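Local coordinates for protein Niban 2 (Homo sapiens, PDB 7CTP), which may help suppress apoptosis and promote melanoma cell invasion in vitro, and is a PH-domain-containing member of the Niban family with cadherin-binding and transcription coactivator activities, at residues L349-R361 with Y479-F491. Sequence-based numbering, arbitrary orientation.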
loop_
_atom_site.group_PDB
_atom_site.type_symbol
_atom_site.label_atom_id
_atom_site.label_comp_id
_atom_site.label_asym_id
_atom_site.label_seq_id
_atom_site.Cartn_x
_atom_site.Cartn_y
_atom_site.Cartn_z
ATOM N N LEU A 349 13.542 7.285 -9.676
ATOM C CA LEU A 349 13.058 6.118 -8.947
ATOM C C LEU A 349 14.152 5.080 -8.747
ATOM O O LEU A 349 14.185 4.388 -7.722
ATOM C CB LEU A 349 11.899 5.486 -9.707
ATOM C CG LEU A 349 11.063 4.462 -8.957
ATOM C CD1 LEU A 349 10.289 5.127 -7.826
ATOM C CD2 LEU A 349 10.131 3.785 -9.936
ATOM N N MET A 350 15.045 4.959 -9.723
ATOM C CA MET A 350 15.993 3.856 -9.742
ATOM C C MET A 350 17.030 3.981 -8.639
ATOM O O MET A 350 17.389 2.990 -7.991
ATOM C CB MET A 350 16.678 3.810 -11.093
ATOM C CG MET A 350 17.530 4.974 -11.484
ATOM S SD MET A 350 18.970 4.560 -12.497
ATOM C CE MET A 350 20.089 3.924 -11.250
ATOM N N VAL A 351 17.532 5.188 -8.426
ATOM C CA VAL A 351 18.692 5.405 -7.571
ATOM C C VAL A 351 18.365 5.000 -6.136
ATOM O O VAL A 351 19.042 4.109 -5.599
ATOM C CB VAL A 351 19.190 6.856 -7.683
ATOM C CG1 VAL A 351 20.313 7.109 -6.680
ATOM C CG2 VAL A 351 19.673 7.121 -9.097
ATOM N N PRO A 352 17.348 5.578 -5.478
ATOM C CA PRO A 352 17.090 5.154 -4.094
ATOM C C PRO A 352 16.630 3.709 -3.995
ATOM O O PRO A 352 17.026 3.006 -3.058
ATOM C CB PRO A 352 16.005 6.132 -3.623
ATOM C CG PRO A 352 15.324 6.555 -4.877
ATOM C CD PRO A 352 16.402 6.631 -5.897
ATOM N N THR A 353 15.810 3.250 -4.945
ATOM C CA THR A 353 15.323 1.873 -4.913
ATOM C C THR A 353 16.476 0.883 -4.961
ATOM O O THR A 353 16.498 -0.100 -4.211
ATOM C CB THR A 353 14.372 1.610 -6.083
ATOM O OG1 THR A 353 13.278 2.537 -6.046
ATOM C CG2 THR A 353 13.828 0.181 -6.003
ATOM N N SER A 354 17.425 1.111 -5.868
ATOM C CA SER A 354 18.550 0.195 -6.015
ATOM C C SER A 354 19.477 0.263 -4.810
ATOM O O SER A 354 20.018 -0.763 -4.380
ATOM C CB SER A 354 19.300 0.495 -7.308
ATOM O OG SER A 354 18.447 0.258 -8.422
ATOM N N GLN A 355 19.671 1.460 -4.245
ATOM C CA GLN A 355 20.409 1.562 -2.990
ATOM C C GLN A 355 19.739 0.742 -1.899
ATOM O O GLN A 355 20.416 0.074 -1.109
ATOM C CB GLN A 355 20.532 3.025 -2.566
ATOM C CG GLN A 355 21.479 3.831 -3.427
ATOM C CD GLN A 355 21.489 5.297 -3.064
ATOM O OE1 GLN A 355 20.637 5.766 -2.316
ATOM N NE2 GLN A 355 22.456 6.030 -3.600
ATOM N N GLY A 356 18.407 0.771 -1.846
ATOM C CA GLY A 356 17.704 0.032 -0.811
ATOM C C GLY A 356 17.857 -1.471 -0.954
ATOM O O GLY A 356 18.072 -2.183 0.032
ATOM N N PHE A 357 17.749 -1.976 -2.184
ATOM C CA PHE A 357 17.898 -3.414 -2.399
ATOM C C PHE A 357 19.328 -3.860 -2.121
ATOM O O PHE A 357 19.553 -4.946 -1.576
ATOM C CB PHE A 357 17.482 -3.780 -3.823
ATOM C CG PHE A 357 15.992 -3.981 -3.999
ATOM C CD1 PHE A 357 15.124 -2.900 -3.981
ATOM C CD2 PHE A 357 15.468 -5.248 -4.191
ATOM C CE1 PHE A 357 13.763 -3.078 -4.141
ATOM C CE2 PHE A 357 14.100 -5.434 -4.355
ATOM C CZ PHE A 357 13.251 -4.347 -4.332
ATOM N N THR A 358 20.307 -3.025 -2.474
ATOM C CA THR A 358 21.693 -3.329 -2.131
ATOM C C THR A 358 21.912 -3.322 -0.619
ATOM O O THR A 358 22.632 -4.177 -0.086
ATOM C CB THR A 358 22.629 -2.344 -2.827
ATOM O OG1 THR A 358 22.539 -2.542 -4.242
ATOM C CG2 THR A 358 24.072 -2.560 -2.376
ATOM N N GLU A 359 21.278 -2.386 0.094
ATOM C CA GLU A 359 21.395 -2.364 1.549
ATOM C C GLU A 359 20.782 -3.613 2.177
ATOM O O GLU A 359 21.331 -4.159 3.140
ATOM C CB GLU A 359 20.757 -1.092 2.111
ATOM C CG GLU A 359 20.862 -0.941 3.638
ATOM C CD GLU A 359 22.278 -0.619 4.133
ATOM O OE1 GLU A 359 22.480 -0.634 5.363
ATOM O OE2 GLU A 359 23.171 -0.346 3.306
ATOM N N VAL A 360 19.650 -4.093 1.642
ATOM C CA VAL A 360 19.092 -5.361 2.110
ATOM C C VAL A 360 20.125 -6.476 1.969
ATOM O O VAL A 360 20.333 -7.279 2.885
ATOM C CB VAL A 360 17.806 -5.699 1.338
ATOM C CG1 VAL A 360 17.394 -7.154 1.615
ATOM C CG2 VAL A 360 16.699 -4.723 1.731
ATOM N N ARG A 361 20.786 -6.530 0.814
ATOM C CA ARG A 361 21.825 -7.525 0.572
ATOM C C ARG A 361 22.943 -7.407 1.602
ATOM O O ARG A 361 23.393 -8.408 2.170
ATOM C CB ARG A 361 22.369 -7.349 -0.846
ATOM C CG ARG A 361 23.230 -8.501 -1.388
ATOM C CD ARG A 361 24.020 -8.024 -2.602
ATOM N NE ARG A 361 24.524 -9.114 -3.434
ATOM C CZ ARG A 361 25.695 -9.717 -3.251
ATOM N NH1 ARG A 361 26.479 -9.343 -2.250
ATOM N NH2 ARG A 361 26.080 -10.691 -4.067
ATOM N N TYR A 479 19.497 -14.071 -4.813
ATOM C CA TYR A 479 19.030 -12.739 -4.439
ATOM C C TYR A 479 19.273 -11.731 -5.557
ATOM O O TYR A 479 18.392 -10.926 -5.888
ATOM C CB TYR A 479 19.712 -12.272 -3.152
ATOM C CG TYR A 479 19.270 -10.881 -2.750
ATOM C CD1 TYR A 479 19.912 -9.745 -3.242
ATOM C CD2 TYR A 479 18.177 -10.705 -1.908
ATOM C CE1 TYR A 479 19.480 -8.470 -2.885
ATOM C CE2 TYR A 479 17.744 -9.441 -1.548
ATOM C CZ TYR A 479 18.398 -8.334 -2.040
ATOM O OH TYR A 479 17.951 -7.086 -1.674
ATOM N N ASP A 480 20.480 -11.738 -6.131
ATOM C CA ASP A 480 20.823 -10.745 -7.144
ATOM C C ASP A 480 19.945 -10.891 -8.378
ATOM O O ASP A 480 19.555 -9.892 -8.999
ATOM C CB ASP A 480 22.300 -10.862 -7.521
ATOM C CG ASP A 480 23.218 -10.431 -6.407
ATOM O OD1 ASP A 480 22.760 -9.676 -5.519
ATOM O OD2 ASP A 480 24.398 -10.854 -6.414
ATOM N N TYR A 481 19.618 -12.132 -8.748
ATOM C CA TYR A 481 18.711 -12.356 -9.867
ATOM C C TYR A 481 17.316 -11.829 -9.553
ATOM O O TYR A 481 16.726 -11.087 -10.349
ATOM C CB TYR A 481 18.663 -13.845 -10.207
ATOM C CG TYR A 481 17.894 -14.180 -11.475
ATOM C CD1 TYR A 481 16.506 -14.280 -11.473
ATOM C CD2 TYR A 481 18.561 -14.414 -12.672
ATOM C CE1 TYR A 481 15.807 -14.602 -12.618
ATOM C CE2 TYR A 481 17.867 -14.733 -13.826
ATOM C CZ TYR A 481 16.491 -14.826 -13.792
ATOM O OH TYR A 481 15.790 -15.147 -14.939
ATOM N N ASP A 482 16.776 -12.196 -8.390
ATOM C CA ASP A 482 15.412 -11.802 -8.044
ATOM C C ASP A 482 15.303 -10.297 -7.844
ATOM O O ASP A 482 14.286 -9.692 -8.197
ATOM C CB ASP A 482 14.958 -12.522 -6.783
ATOM C CG ASP A 482 14.495 -13.930 -7.053
ATOM O OD1 ASP A 482 14.522 -14.359 -8.226
ATOM O OD2 ASP A 482 14.107 -14.596 -6.078
ATOM N N SER A 483 16.339 -9.684 -7.271
ATOM C CA SER A 483 16.332 -8.237 -7.062
ATOM C C SER A 483 16.176 -7.497 -8.385
ATOM O O SER A 483 15.421 -6.520 -8.483
ATOM C CB SER A 483 17.614 -7.808 -6.343
ATOM O OG SER A 483 17.854 -6.418 -6.498
ATOM N N SER A 484 16.887 -7.950 -9.418
ATOM C CA SER A 484 16.781 -7.315 -10.726
ATOM C C SER A 484 15.408 -7.556 -11.346
ATOM O O SER A 484 14.831 -6.651 -11.961
ATOM C CB SER A 484 17.890 -7.822 -11.646
ATOM O OG SER A 484 17.583 -7.529 -12.998
ATOM N N SER A 485 14.871 -8.771 -11.194
ATOM C CA SER A 485 13.521 -9.061 -11.672
ATOM C C SER A 485 12.502 -8.163 -10.987
ATOM O O SER A 485 11.664 -7.535 -11.646
ATOM C CB SER A 485 13.175 -10.529 -11.428
ATOM O OG SER A 485 13.988 -11.372 -12.225
ATOM N N VAL A 486 12.579 -8.082 -9.657
ATOM C CA VAL A 486 11.601 -7.322 -8.888
ATOM C C VAL A 486 11.715 -5.840 -9.204
ATOM O O VAL A 486 10.702 -5.154 -9.392
ATOM C CB VAL A 486 11.773 -7.606 -7.384
ATOM C CG1 VAL A 486 10.959 -6.602 -6.548
ATOM C CG2 VAL A 486 11.345 -9.035 -7.066
ATOM N N ARG A 487 12.944 -5.325 -9.300
ATOM C CA ARG A 487 13.111 -3.900 -9.570
ATOM C C ARG A 487 12.647 -3.533 -10.976
ATOM O O ARG A 487 12.007 -2.492 -11.164
ATOM C CB ARG A 487 14.562 -3.483 -9.331
ATOM C CG ARG A 487 14.841 -3.241 -7.852
ATOM C CD ARG A 487 16.268 -2.783 -7.610
ATOM N NE ARG A 487 17.219 -3.860 -7.863
ATOM C CZ ARG A 487 18.258 -3.749 -8.683
ATOM N NH1 ARG A 487 18.461 -2.605 -9.322
ATOM N NH2 ARG A 487 19.086 -4.772 -8.865
ATOM N N LYS A 488 12.921 -4.376 -11.978
ATOM C CA LYS A 488 12.466 -4.040 -13.327
ATOM C C LYS A 488 10.947 -3.969 -13.393
ATOM O O LYS A 488 10.385 -3.067 -14.028
ATOM C CB LYS A 488 12.974 -5.038 -14.362
ATOM C CG LYS A 488 12.595 -4.572 -15.789
ATOM C CD LYS A 488 12.272 -5.715 -16.751
ATOM C CE LYS A 488 11.344 -5.256 -17.882
ATOM N NZ LYS A 488 12.016 -4.371 -18.886
ATOM N N ARG A 489 10.272 -4.933 -12.763
ATOM C CA ARG A 489 8.812 -4.929 -12.717
ATOM C C ARG A 489 8.294 -3.699 -11.987
ATOM O O ARG A 489 7.303 -3.081 -12.402
ATOM C CB ARG A 489 8.310 -6.205 -12.042
ATOM C CG ARG A 489 6.791 -6.413 -12.071
ATOM C CD ARG A 489 6.411 -7.616 -11.200
ATOM N NE ARG A 489 7.458 -8.641 -11.205
ATOM C CZ ARG A 489 7.824 -9.362 -10.143
ATOM N NH1 ARG A 489 7.233 -9.182 -8.966
ATOM N NH2 ARG A 489 8.787 -10.269 -10.262
ATOM N N PHE A 490 8.969 -3.324 -10.900
ATOM C CA PHE A 490 8.554 -2.175 -10.107
ATOM C C PHE A 490 8.708 -0.882 -10.896
ATOM O O PHE A 490 7.813 -0.028 -10.891
ATOM C CB PHE A 490 9.371 -2.138 -8.816
ATOM C CG PHE A 490 9.173 -0.898 -7.988
ATOM C CD1 PHE A 490 7.957 -0.639 -7.368
ATOM C CD2 PHE A 490 10.210 0.002 -7.819
ATOM C CE1 PHE A 490 7.790 0.508 -6.597
ATOM C CE2 PHE A 490 10.047 1.142 -7.049
ATOM C CZ PHE A 490 8.831 1.393 -6.441
ATOM N N PHE A 491 9.834 -0.729 -11.600
ATOM C CA PHE A 491 10.054 0.481 -12.388
ATOM C C PHE A 491 9.058 0.579 -13.536
ATOM O O PHE A 491 8.559 1.667 -13.842
ATOM C CB PHE A 491 11.482 0.519 -12.935
ATOM C CG PHE A 491 12.548 0.506 -11.877
ATOM C CD1 PHE A 491 12.344 1.091 -10.640
ATOM C CD2 PHE A 491 13.765 -0.103 -12.131
ATOM C CE1 PHE A 491 13.342 1.068 -9.674
ATOM C CE2 PHE A 491 14.756 -0.128 -11.180
ATOM C CZ PHE A 491 14.554 0.457 -9.951
#
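The ring of Phe-357 lies against the aliphatic part of Arg-487, whose CG stands 3.8 Å from the ring centroid and only 8° off its normal, a CH-pi contact over one face. Ser-483, Val-486 and Tyr-479 complete the hole that receives this knob, and Val-486 CG1 approaches Phe-357 CZ. The Arg-487 chain bends over the ring, at chi3, and its NE and NH2 both hold Ser-483 OG side-on, one turn back on the same helix. Arg-487 NH1 reaches across to Ser-354 OG at 3.0 Å in a weak hydrogen bond; that hydroxyl in turn donates to Met-350 O. Phe-491 is the reciprocal knob, set among Leu-349, Met-350, Thr-353 and Ser-354: Leu-349 CD2 meets its edge at CD1 (3.6 Å), and Thr-353 CB also lies in the ring plane. At the other end, Tyr-479 extends with CG anti to the backbone N (chi1 179°), and its OH donates to Phe-357 O at 2.7 Å, a carbonyl that also accepts from Arg-361 N. Arg-361 packs CB near Tyr-479 CE1, then runs extended to Asp-480 in a side-on salt bridge in which NE and NH2 donate to the syn lone pairs of OD1 and OD2, NE to OD1 measuring 2.8 Å. A leucine in place of Arg-361 would probably leave the Asp-480 carboxylate without this two-pronged mate and free to turn. Helix 422-455 adds His-435 beside Phe-357 and Met-440 beside Val-360. Knobs thus pass both ways between helices 342-378 and 464-511, whose segments 349-361 and 479-491 run nearly antiparallel, at 155°, as in knobs-into-holes packing within a helical bundle.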